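Local coordinates for protein thioesterase (Pseudomonas aeruginosa, PDB 2O5U) that probably hydrolyses fatty acyl-CoA thioesters, as a putative thioesterase of the 4-hydroxybenzoyl-CoA thioesterase family, at residues Q12-W23 with F79-R88. Sequence-based numbering, arbitrary orientation.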
loop_
_atom_site.group_PDB
_atom_site.type_symbol
_atom_site.label_atom_id
_atom_site.label_comp_id
_atom_site.label_asym_id
_atom_site.label_seq_id
_atom_site.Cartn_x
_atom_site.Cartn_y
_atom_site.Cartn_z
ATOM N N GLN A 12 -3.334 -3.929 29.485
ATOM C CA GLN A 12 -2.232 -4.878 29.245
ATOM C C GLN A 12 -1.044 -4.290 28.398
ATOM O O GLN A 12 -0.013 -4.958 28.241
ATOM C CB GLN A 12 -2.764 -6.165 28.553
ATOM C CG GLN A 12 -3.778 -7.011 29.333
ATOM C CD GLN A 12 -4.450 -8.098 28.447
ATOM O OE1 GLN A 12 -5.680 -8.238 28.421
ATOM N NE2 GLN A 12 -3.635 -8.872 27.735
ATOM N N TYR A 13 -1.183 -3.071 27.874
ATOM C CA TYR A 13 -0.182 -2.403 26.992
ATOM C C TYR A 13 0.353 -1.163 27.676
ATOM O O TYR A 13 -0.375 -0.531 28.454
ATOM C CB TYR A 13 -0.819 -2.046 25.628
ATOM C CG TYR A 13 -1.266 -3.343 24.956
ATOM C CD1 TYR A 13 -2.520 -3.874 25.203
ATOM C CD2 TYR A 13 -0.380 -4.084 24.189
ATOM C CE1 TYR A 13 -2.906 -5.111 24.638
ATOM C CE2 TYR A 13 -0.728 -5.325 23.626
ATOM C CZ TYR A 13 -1.982 -5.836 23.868
ATOM O OH TYR A 13 -2.316 -7.039 23.304
ATOM N N LEU A 14 1.588 -0.789 27.383
ATOM C CA LEU A 14 2.284 0.254 28.174
ATOM C C LEU A 14 2.434 1.636 27.497
ATOM O O LEU A 14 2.593 2.697 28.183
ATOM C CB LEU A 14 3.636 -0.247 28.636
ATOM C CG LEU A 14 3.595 -1.105 29.906
ATOM C CD1 LEU A 14 2.981 -2.522 29.704
ATOM C CD2 LEU A 14 5.002 -1.230 30.481
ATOM N N HIS A 15 2.384 1.622 26.178
ATOM C CA HIS A 15 2.559 2.798 25.376
ATOM C C HIS A 15 1.521 2.801 24.245
ATOM O O HIS A 15 1.308 1.759 23.603
ATOM C CB HIS A 15 3.949 2.777 24.765
ATOM C CG HIS A 15 4.188 3.860 23.754
ATOM N ND1 HIS A 15 4.498 5.158 24.109
ATOM C CD2 HIS A 15 4.175 3.834 22.402
ATOM C CE1 HIS A 15 4.656 5.883 23.017
ATOM N NE2 HIS A 15 4.460 5.103 21.970
ATOM N N PHE A 16 0.974 3.974 23.955
ATOM C CA PHE A 16 -0.065 4.142 22.939
ATOM C C PHE A 16 0.272 5.163 21.874
ATOM O O PHE A 16 0.823 6.220 22.174
ATOM C CB PHE A 16 -1.399 4.520 23.610
ATOM C CG PHE A 16 -1.955 3.394 24.378
ATOM C CD1 PHE A 16 -1.551 3.190 25.684
ATOM C CD2 PHE A 16 -2.813 2.475 23.771
ATOM C CE1 PHE A 16 -2.029 2.098 26.417
ATOM C CE2 PHE A 16 -3.293 1.384 24.493
ATOM C CZ PHE A 16 -2.883 1.191 25.801
ATOM N N GLN A 17 -0.136 4.869 20.651
ATOM C CA GLN A 17 0.088 5.831 19.587
ATOM C C GLN A 17 -1.077 5.869 18.654
ATOM O O GLN A 17 -1.432 4.843 18.080
ATOM C CB GLN A 17 1.319 5.478 18.771
ATOM C CG GLN A 17 1.634 6.555 17.733
ATOM C CD GLN A 17 2.570 6.067 16.673
ATOM O OE1 GLN A 17 3.362 5.171 16.917
ATOM N NE2 GLN A 17 2.517 6.684 15.496
ATOM N N PRO A 18 -1.603 7.065 18.440
ATOM C CA PRO A 18 -2.642 7.206 17.459
ATOM C C PRO A 18 -2.036 7.057 16.060
ATOM O O PRO A 18 -0.874 7.443 15.810
ATOM C CB PRO A 18 -3.153 8.631 17.730
ATOM C CG PRO A 18 -1.964 9.338 18.235
ATOM C CD PRO A 18 -1.251 8.358 19.062
ATOM N N ILE A 19 -2.807 6.474 15.148
ATOM C CA ILE A 19 -2.440 6.375 13.733
ATOM C C ILE A 19 -3.678 6.747 12.958
ATOM O O ILE A 19 -4.690 6.141 13.149
ATOM C CB ILE A 19 -2.007 4.953 13.325
ATOM C CG1 ILE A 19 -0.738 4.532 14.127
ATOM C CG2 ILE A 19 -1.753 4.872 11.827
ATOM C CD1 ILE A 19 -0.074 3.241 13.684
ATOM N N SER A 20 -3.594 7.764 12.108
ATOM C CA SER A 20 -4.744 8.110 11.303
ATOM C C SER A 20 -4.959 7.067 10.210
ATOM O O SER A 20 -4.003 6.561 9.601
ATOM C CB SER A 20 -4.591 9.517 10.717
ATOM O OG SER A 20 -3.368 9.659 10.012
ATOM N N THR A 21 -6.231 6.762 9.953
ATOM C CA THR A 21 -6.578 5.863 8.860
ATOM C C THR A 21 -6.582 6.619 7.500
ATOM O O THR A 21 -6.758 7.863 7.448
ATOM C CB THR A 21 -7.906 5.150 9.090
ATOM O OG1 THR A 21 -8.865 6.156 9.447
ATOM C CG2 THR A 21 -7.742 4.097 10.238
ATOM N N ARG A 22 -6.346 5.859 6.414
ATOM C CA ARG A 22 -6.244 6.422 5.089
ATOM C C ARG A 22 -7.312 5.788 4.240
ATOM O O ARG A 22 -7.826 4.708 4.580
ATOM C CB ARG A 22 -4.873 6.179 4.444
ATOM C CG ARG A 22 -3.681 6.916 5.180
ATOM C CD ARG A 22 -2.340 6.421 4.619
ATOM N NE ARG A 22 -1.287 6.987 5.447
ATOM C CZ ARG A 22 0.007 6.853 5.209
ATOM N NH1 ARG A 22 0.401 6.198 4.119
ATOM N NH2 ARG A 22 0.902 7.376 6.064
ATOM N N TRP A 23 -7.660 6.468 3.163
ATOM C CA TRP A 23 -8.808 6.067 2.283
ATOM C C TRP A 23 -8.684 4.598 1.915
ATOM O O TRP A 23 -9.635 3.790 2.112
ATOM C CB TRP A 23 -8.831 6.894 1.006
ATOM C CG TRP A 23 -9.759 6.283 0.009
ATOM C CD1 TRP A 23 -9.443 5.447 -1.049
ATOM C CD2 TRP A 23 -11.198 6.432 -0.003
ATOM N NE1 TRP A 23 -10.619 5.069 -1.710
ATOM C CE2 TRP A 23 -11.701 5.639 -1.076
ATOM C CE3 TRP A 23 -12.107 7.130 0.823
ATOM C CZ2 TRP A 23 -13.048 5.624 -1.421
ATOM C CZ3 TRP A 23 -13.491 7.085 0.500
ATOM C CH2 TRP A 23 -13.932 6.315 -0.613
ATOM N N PHE A 79 -11.634 3.003 7.927
ATOM C CA PHE A 79 -11.398 4.410 7.608
ATOM C C PHE A 79 -12.806 5.067 7.514
ATOM O O PHE A 79 -13.734 4.465 6.929
ATOM C CB PHE A 79 -10.629 4.561 6.270
ATOM C CG PHE A 79 -10.751 5.942 5.662
ATOM C CD1 PHE A 79 -9.860 6.961 6.017
ATOM C CD2 PHE A 79 -11.788 6.252 4.787
ATOM C CE1 PHE A 79 -9.991 8.219 5.501
ATOM C CE2 PHE A 79 -11.911 7.537 4.259
ATOM C CZ PHE A 79 -11.025 8.519 4.632
ATOM N N PRO A 80 -12.980 6.280 8.084
ATOM C CA PRO A 80 -12.007 7.177 8.696
ATOM C C PRO A 80 -12.017 7.132 10.244
ATOM O O PRO A 80 -11.685 8.133 10.892
ATOM C CB PRO A 80 -12.503 8.545 8.243
ATOM C CG PRO A 80 -14.015 8.367 8.213
ATOM C CD PRO A 80 -14.323 6.911 8.076
ATOM N N GLN A 81 -12.356 5.990 10.821
ATOM C CA GLN A 81 -12.222 5.859 12.268
ATOM C C GLN A 81 -10.801 6.197 12.759
ATOM O O GLN A 81 -9.759 5.888 12.102
ATOM C CB GLN A 81 -12.672 4.465 12.715
ATOM C CG GLN A 81 -14.200 4.331 12.572
ATOM C CD GLN A 81 -14.693 2.971 12.981
ATOM O OE1 GLN A 81 -14.232 1.969 12.464
ATOM N NE2 GLN A 81 -15.592 2.924 13.954
ATOM N N ARG A 82 -10.742 6.829 13.931
ATOM C CA ARG A 82 -9.447 7.083 14.556
ATOM C C ARG A 82 -9.064 5.874 15.438
ATOM O O ARG A 82 -9.850 5.408 16.247
ATOM C CB ARG A 82 -9.481 8.400 15.376
ATOM C CG ARG A 82 -10.018 9.642 14.608
ATOM C CD ARG A 82 -10.251 10.792 15.590
ATOM N NE ARG A 82 -10.942 11.915 14.950
ATOM N N ILE A 83 -7.851 5.385 15.253
ATOM C CA ILE A 83 -7.393 4.188 15.917
ATOM C C ILE A 83 -6.168 4.539 16.768
ATOM O O ILE A 83 -5.608 5.634 16.644
ATOM C CB ILE A 83 -7.141 2.993 14.914
ATOM C CG1 ILE A 83 -5.944 3.234 13.953
ATOM C CG2 ILE A 83 -8.461 2.624 14.095
ATOM C CD1 ILE A 83 -4.563 2.673 14.495
ATOM N N GLU A 84 -5.791 3.620 17.629
ATOM C CA GLU A 84 -4.560 3.758 18.365
ATOM C C GLU A 84 -3.998 2.390 18.649
ATOM O O GLU A 84 -4.757 1.430 18.861
ATOM C CB GLU A 84 -4.749 4.616 19.634
ATOM C CG GLU A 84 -5.136 3.904 20.852
ATOM C CD GLU A 84 -5.391 4.859 22.010
ATOM O OE1 GLU A 84 -4.460 5.610 22.404
ATOM O OE2 GLU A 84 -6.526 4.839 22.532
ATOM N N MET A 85 -2.665 2.314 18.659
ATOM C CA MET A 85 -1.957 1.064 18.858
ATOM C C MET A 85 -1.398 1.071 20.235
ATOM O O MET A 85 -0.750 2.062 20.597
ATOM C CB MET A 85 -0.779 0.938 17.884
ATOM C CG MET A 85 -1.159 0.971 16.402
ATOM S SD MET A 85 -2.403 -0.271 15.962
ATOM C CE MET A 85 -1.579 -1.803 16.319
ATOM N N GLY A 86 -1.694 0.009 20.999
ATOM C CA GLY A 86 -0.974 -0.314 22.253
ATOM C C GLY A 86 0.230 -1.194 21.988
ATOM O O GLY A 86 0.209 -2.108 21.135
ATOM N N LEU A 87 1.297 -0.890 22.693
ATOM C CA LEU A 87 2.551 -1.572 22.557
ATOM C C LEU A 87 3.111 -1.979 23.919
ATOM O O LEU A 87 3.053 -1.188 24.882
ATOM C CB LEU A 87 3.521 -0.630 21.849
ATOM C CG LEU A 87 4.986 -1.073 21.680
ATOM C CD1 LEU A 87 5.134 -2.425 20.939
ATOM C CD2 LEU A 87 5.771 0.033 20.968
ATOM N N ARG A 88 3.558 -3.231 24.020
ATOM C CA ARG A 88 4.456 -3.643 25.091
ATOM C C ARG A 88 5.531 -4.589 24.529
ATOM O O ARG A 88 5.338 -5.167 23.466
ATOM C CB ARG A 88 3.694 -4.355 26.185
ATOM C CG ARG A 88 3.150 -5.650 25.744
ATOM C CD ARG A 88 2.711 -6.415 26.984
ATOM N NE ARG A 88 2.279 -7.782 26.669
ATOM C CZ ARG A 88 1.028 -8.125 26.352
ATOM N NH1 ARG A 88 0.074 -7.216 26.275
ATOM N NH2 ARG A 88 0.730 -9.387 26.109
HETATM O O HOH W 1 -1.566 -9.857 25.216
HETATM O O HOH W 2 2.009 2.399 20.604
HETATM O O HOH W 3 -7.977 8.660 11.534
#
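Gln17 and Met85 face each other as a hydrogen-bonded pair, Gln17 N to Met85 O and Met85 N to Gln17 O both measuring 2.9 Å, where strand 15-19 runs antiparallel to strand 83-88. His15 pairs with Leu87 in the same way, but Leu87 O also accepts from Leu14 N, so Leu14 and His15 together oppose one residue in a classic beta bulge. Between these pairs, Phe16 CA makes a CA-H...O contact with Met85 O. In the HotDog fold a curved antiparallel sheet wraps a long helix, here 34-53; strand 15-19 lies at one margin of the chain's sheet. On the helix side, Ile19 CB meets Ile83 CD1 at 3.6 Å, while Ile19 CD1 touches Met85 CG and both residues reach Phe40. On the other face, the Phe16 ring passes obliquely by Gly86 CA, 3.6 Å from its CE2, and Glu84 sends OE2 to a salt bridge with Arg10. Beyond the bulge, in one of its two modelled conformers, Arg88 stretches from CG to NE and lays NH1 over one face of the Tyr13 ring, displaced toward its rim and 3.3 Å above its plane; in that conformer NH1 also donates to Gln12 O (3.0 Å), approaching from above the carbonyl plane. At the opposite end, Thr21 OG1 donates to Gln81 O at 2.8 Å, a position set by chi1 of 50°, which puts the hydroxyl between backbone N and carbonyl carbon. The Phe79 ring is sandwiched: Trp23 CA makes a CH-pi contact over one face, 3.7 Å from the centroid, and Pro80 CB sits over the other, with Thr21 O at the ring edge.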